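Local structure of putative cell invasion protein with MAC/Perforin domain (Bacteroides thetaiotaomicron VPI-5482, 3KK7) at residues 164-169 against 325-330; 350-355 against 487-492. The protein is a MACPF-family protein of a human gut symbiont, possibly involved in cell invasion, whose precise role is not established. All coordinates share one frame; numbering follows the deposited sequence.

Interaction 1: residues 164-169 against 325-330; sequences IEVVNG and QSLNDP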
# COMPACT_ATOMS: atom_id res chain seq x y z
N ILE A 164 16.06 -6.97 20.87
CA ILE A 164 16.72 -8.15 21.39
C ILE A 164 15.94 -9.29 20.79
O ILE A 164 14.75 -9.43 21.08
CB ILE A 164 16.65 -8.19 22.94
CG1 ILE A 164 17.38 -6.97 23.50
CG2 ILE A 164 17.22 -9.49 23.50
CD1 ILE A 164 17.47 -6.93 24.99
N GLU A 165 16.60 -10.09 19.96
CA GLU A 165 15.92 -11.11 19.16
C GLU A 165 16.57 -12.48 19.26
O GLU A 165 17.80 -12.63 19.07
CB GLU A 165 15.90 -10.70 17.68
CG GLU A 165 15.28 -9.37 17.47
CD GLU A 165 15.10 -8.97 16.02
OE1 GLU A 165 15.87 -9.40 15.12
OE2 GLU A 165 14.18 -8.17 15.80
N VAL A 166 15.77 -13.49 19.57
CA VAL A 166 16.23 -14.85 19.39
C VAL A 166 15.60 -15.32 18.08
O VAL A 166 14.38 -15.39 17.94
CB VAL A 166 15.89 -15.71 20.55
CG1 VAL A 166 16.45 -17.13 20.32
CG2 VAL A 166 16.47 -15.10 21.79
N VAL A 167 16.45 -15.56 17.09
CA VAL A 167 15.97 -15.83 15.76
C VAL A 167 16.07 -17.32 15.54
O VAL A 167 17.10 -17.97 15.79
CB VAL A 167 16.73 -15.02 14.69
CG1 VAL A 167 16.26 -15.40 13.31
CG2 VAL A 167 16.51 -13.53 14.95
N ASN A 168 14.95 -17.87 15.08
CA ASN A 168 14.86 -19.29 14.90
C ASN A 168 14.51 -19.72 13.49
O ASN A 168 14.85 -20.82 13.08
CB ASN A 168 13.86 -19.85 15.87
CG ASN A 168 14.12 -21.27 16.19
OD1 ASN A 168 15.13 -21.60 16.84
ND2 ASN A 168 13.21 -22.15 15.76
N GLY A 169 13.85 -18.85 12.75
CA GLY A 169 13.46 -19.17 11.41
C GLY A 169 13.35 -17.98 10.49
O GLY A 169 13.55 -16.82 10.87
N GLN A 325 13.92 -17.83 28.44
CA GLN A 325 13.97 -19.27 28.44
C GLN A 325 12.65 -19.92 28.04
O GLN A 325 12.60 -21.11 27.80
CB GLN A 325 14.54 -19.81 29.76
CG GLN A 325 13.73 -19.54 30.98
CD GLN A 325 14.53 -19.80 32.26
OE1 GLN A 325 15.73 -19.49 32.34
NE2 GLN A 325 13.87 -20.37 33.28
N SER A 326 11.58 -19.14 27.93
CA SER A 326 10.34 -19.65 27.38
C SER A 326 10.51 -19.86 25.87
O SER A 326 9.75 -20.64 25.25
CB SER A 326 9.21 -18.66 27.61
OG SER A 326 9.30 -17.60 26.66
N LEU A 327 11.49 -19.18 25.28
CA LEU A 327 11.73 -19.25 23.82
C LEU A 327 12.34 -20.58 23.37
O LEU A 327 12.48 -20.83 22.18
CB LEU A 327 12.59 -18.08 23.35
CG LEU A 327 12.00 -16.67 23.52
CD1 LEU A 327 13.00 -15.57 23.06
CD2 LEU A 327 10.66 -16.56 22.79
N ASN A 328 12.70 -21.43 24.33
CA ASN A 328 13.17 -22.77 24.02
C ASN A 328 12.07 -23.65 23.46
O ASN A 328 12.36 -24.69 22.88
CB ASN A 328 13.78 -23.44 25.25
CG ASN A 328 15.07 -22.77 25.69
OD1 ASN A 328 15.95 -22.46 24.88
ND2 ASN A 328 15.19 -22.56 27.00
N ASP A 329 10.82 -23.24 23.65
CA ASP A 329 9.68 -23.92 23.02
C ASP A 329 9.32 -23.19 21.72
O ASP A 329 8.62 -22.17 21.74
CB ASP A 329 8.47 -23.92 23.98
CG ASP A 329 7.27 -24.64 23.42
OD1 ASP A 329 7.37 -25.20 22.30
OD2 ASP A 329 6.21 -24.64 24.10
N PRO A 330 9.75 -23.74 20.58
CA PRO A 330 9.48 -23.03 19.34
C PRO A 330 7.97 -22.84 19.03
O PRO A 330 7.62 -22.06 18.16
CB PRO A 330 10.20 -23.86 18.28
CG PRO A 330 10.32 -25.23 18.86
CD PRO A 330 10.18 -25.13 20.35
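V166 and L327 meet through their methyl groups and make the close part of a contact between a strand and a turn some 156 residues further along the chain. L327 reaches across with CD1 alone, which comes within 3.7 Å of V166 CG2 and 3.8 Å of V166 CB, the two side chains crossing obliquely. The valine torsion (chi1 -178°) sets CG1 anti to the backbone N and CG2 beside that N, and it is CG2 that takes the leucine methyl. Both residues are buried, and W253 of strand 251-254 also packs on V166. Towards N168 and P330 the contact slackens. There the amide atom ND2 of N168 stands 4.3 Å from CB of P330, a loose brush between a partly exposed side chain and an exposed proline ring. The backbones keep apart, with the CA atoms of V166 and L327 separated by 7.7 Å.

Each side is held by its own bonds. Strand 157-173 pairs with neighbours on both flanks and carries a classic beta bulge where N168 and G169 face T218. Residues S326 to D329 form a type I turn following on helix 321-326, and H333 bonds the carbonyl of L327. With neither charge nor hydrogen bond joining the segments, their closest link is one leucine methyl against one valine, an undirected apolar contact.

Interaction 2: residues 350-355 against 487-492; sequences ILEENF and TNIWYI
Y491, E352 and L351 account for most of the surface buried where the residues leading into helix 353-363 face strand 489-494. The phenol end of Y491 is the meeting point: its OH lies 3.9 Å from CD1 of L351, and the two side chains cross at about a right angle. The tyrosine CG lies anti to the carbonyl carbon, beside the backbone N (chi1 -65°), which carries the hydroxyl toward L351. A water in the plane of the tyrosine ring, at its edge, joins that hydroxyl to E352, standing 2.5 Å from Y491 OH and donating to E352 OE2 at 2.8 Å. The same carboxylate oxygen is also hydrogen-bonded to Y197 OH, so this buried acid has both a protein and a water partner, while OE1 receives a weak bond from the N of L351. CG2 of I489 lies 3.5 Å above one face of the Y491 ring, near its margin; CD1 of I489 reaches to 4.5 Å from E352 OE2. M529 of helix 529-535 packs on both L351 and Y491. With E352 at the N-cap position of helix 353-363, the arrangement is a water-bridged junction between the MACPF region and the four-stranded mixed sheet of the D3 region.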
# COMPACT_ATOMS: atom_id res chain seq x y z
N ILE A 350 -1.88 -7.15 -7.81
CA ILE A 350 -3.10 -6.90 -8.57
C ILE A 350 -2.77 -6.65 -10.02
O ILE A 350 -1.66 -6.22 -10.34
CB ILE A 350 -3.93 -5.73 -7.97
CG1 ILE A 350 -3.12 -4.45 -7.85
CG2 ILE A 350 -4.43 -6.08 -6.58
CD1 ILE A 350 -3.90 -3.34 -7.23
N LEU A 351 -3.71 -6.96 -10.90
CA LEU A 351 -3.49 -6.86 -12.34
C LEU A 351 -3.88 -5.52 -12.94
O LEU A 351 -3.37 -5.14 -14.00
CB LEU A 351 -4.31 -7.94 -13.06
CG LEU A 351 -4.00 -9.37 -12.75
CD1 LEU A 351 -5.01 -10.21 -13.46
CD2 LEU A 351 -2.59 -9.67 -13.21
N GLU A 352 -4.80 -4.83 -12.27
CA GLU A 352 -5.45 -3.64 -12.80
C GLU A 352 -4.52 -2.43 -12.79
O GLU A 352 -4.18 -1.89 -11.73
CB GLU A 352 -6.73 -3.33 -11.97
CG GLU A 352 -7.81 -4.43 -11.98
CD GLU A 352 -7.58 -5.60 -11.00
OE1 GLU A 352 -6.59 -5.62 -10.22
OE2 GLU A 352 -8.40 -6.53 -11.03
N GLU A 353 -4.17 -1.97 -13.98
CA GLU A 353 -3.34 -0.76 -14.17
C GLU A 353 -3.74 0.42 -13.30
O GLU A 353 -2.91 1.06 -12.66
CB GLU A 353 -3.43 -0.32 -15.64
CG GLU A 353 -2.10 0.06 -16.29
CD GLU A 353 -1.07 -1.07 -16.18
OE1 GLU A 353 -1.34 -2.20 -16.69
OE2 GLU A 353 -0.02 -0.79 -15.56
N ASN A 354 -5.04 0.74 -13.31
CA ASN A 354 -5.54 1.90 -12.58
C ASN A 354 -5.50 1.73 -11.07
O ASN A 354 -5.28 2.72 -10.36
CB ASN A 354 -6.95 2.32 -13.02
CG ASN A 354 -7.94 1.16 -13.06
OD1 ASN A 354 -7.58 0.02 -13.39
ND2 ASN A 354 -9.20 1.46 -12.78
N PHE A 355 -5.70 0.51 -10.59
CA PHE A 355 -5.60 0.28 -9.14
C PHE A 355 -4.15 0.34 -8.70
O PHE A 355 -3.82 0.87 -7.64
CB PHE A 355 -6.22 -1.04 -8.72
CG PHE A 355 -7.69 -1.18 -9.05
CD1 PHE A 355 -8.45 -0.10 -9.49
CD2 PHE A 355 -8.31 -2.41 -8.88
CE1 PHE A 355 -9.78 -0.26 -9.76
CE2 PHE A 355 -9.66 -2.58 -9.16
CZ PHE A 355 -10.40 -1.51 -9.60
N THR A 487 -11.77 -16.29 -8.87
CA THR A 487 -11.87 -14.97 -8.27
C THR A 487 -13.22 -14.29 -8.50
O THR A 487 -13.51 -13.30 -7.85
CB THR A 487 -10.78 -14.08 -8.84
OG1 THR A 487 -11.04 -13.88 -10.23
CG2 THR A 487 -9.44 -14.73 -8.70
N ASN A 488 -14.02 -14.82 -9.42
CA ASN A 488 -15.31 -14.24 -9.81
C ASN A 488 -15.21 -12.84 -10.39
O ASN A 488 -16.07 -12.00 -10.18
CB ASN A 488 -16.35 -14.35 -8.68
CG ASN A 488 -16.99 -15.75 -8.62
OD1 ASN A 488 -17.49 -16.24 -9.64
ND2 ASN A 488 -16.97 -16.39 -7.45
N ILE A 489 -14.16 -12.59 -11.15
CA ILE A 489 -14.00 -11.33 -11.84
C ILE A 489 -14.38 -11.54 -13.29
O ILE A 489 -14.04 -12.57 -13.90
CB ILE A 489 -12.56 -10.78 -11.73
CG1 ILE A 489 -12.21 -10.57 -10.24
CG2 ILE A 489 -12.41 -9.49 -12.52
CD1 ILE A 489 -10.80 -10.15 -9.99
N TRP A 490 -15.13 -10.58 -13.83
CA TRP A 490 -15.44 -10.56 -15.24
C TRP A 490 -14.33 -9.76 -15.90
O TRP A 490 -13.91 -8.74 -15.37
CB TRP A 490 -16.78 -9.88 -15.51
CG TRP A 490 -17.97 -10.78 -15.35
CD1 TRP A 490 -18.87 -10.76 -14.34
CD2 TRP A 490 -18.39 -11.82 -16.25
NE1 TRP A 490 -19.83 -11.72 -14.54
CE2 TRP A 490 -19.56 -12.39 -15.70
CE3 TRP A 490 -17.91 -12.32 -17.47
CZ2 TRP A 490 -20.25 -13.45 -16.32
CZ3 TRP A 490 -18.60 -13.37 -18.09
CH2 TRP A 490 -19.76 -13.92 -17.50
N TYR A 491 -13.83 -10.27 -17.01
CA TYR A 491 -12.85 -9.57 -17.82
C TYR A 491 -13.46 -9.41 -19.20
O TYR A 491 -13.73 -10.40 -19.90
CB TYR A 491 -11.53 -10.34 -17.89
CG TYR A 491 -10.82 -10.46 -16.58
CD1 TYR A 491 -9.99 -9.45 -16.14
CD2 TYR A 491 -10.97 -11.58 -15.78
CE1 TYR A 491 -9.32 -9.53 -14.91
CE2 TYR A 491 -10.30 -11.67 -14.55
CZ TYR A 491 -9.48 -10.64 -14.13
OH TYR A 491 -8.81 -10.69 -12.94
N ILE A 492 -13.75 -8.15 -19.54
CA ILE A 492 -14.29 -7.76 -20.84
C ILE A 492 -13.13 -7.19 -21.64
O ILE A 492 -12.50 -6.21 -21.23
CB ILE A 492 -15.43 -6.76 -20.70
CG1 ILE A 492 -16.45 -7.31 -19.70
CG2 ILE A 492 -16.09 -6.50 -22.03
CD1 ILE A 492 -17.80 -6.61 -19.69
O HOH W 1 -7.57 -9.15 -11.43

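In the fold
Taken together, the two contacts show how a long multidomain chain is tied at widely separated points. Their centres lie 42 Å apart, and their nearest atoms remain about 26 Å from each other. In sequence they come in series: interaction 1 closes at residue 330 before interaction 2 opens at 350. Interaction 1 stays inside the MACPF region, beside the large antiparallel sheet to which strand 157-173 belongs, its centre about 31 Å from that of the chain. Interaction 2 has its centre nearer, about 17 Å away, and joins MACPF residues to the separate D3 sheet. The first is thus internal to the MACPF region, while the second lies where that region meets D3 and is consistent with a role in how the two are placed.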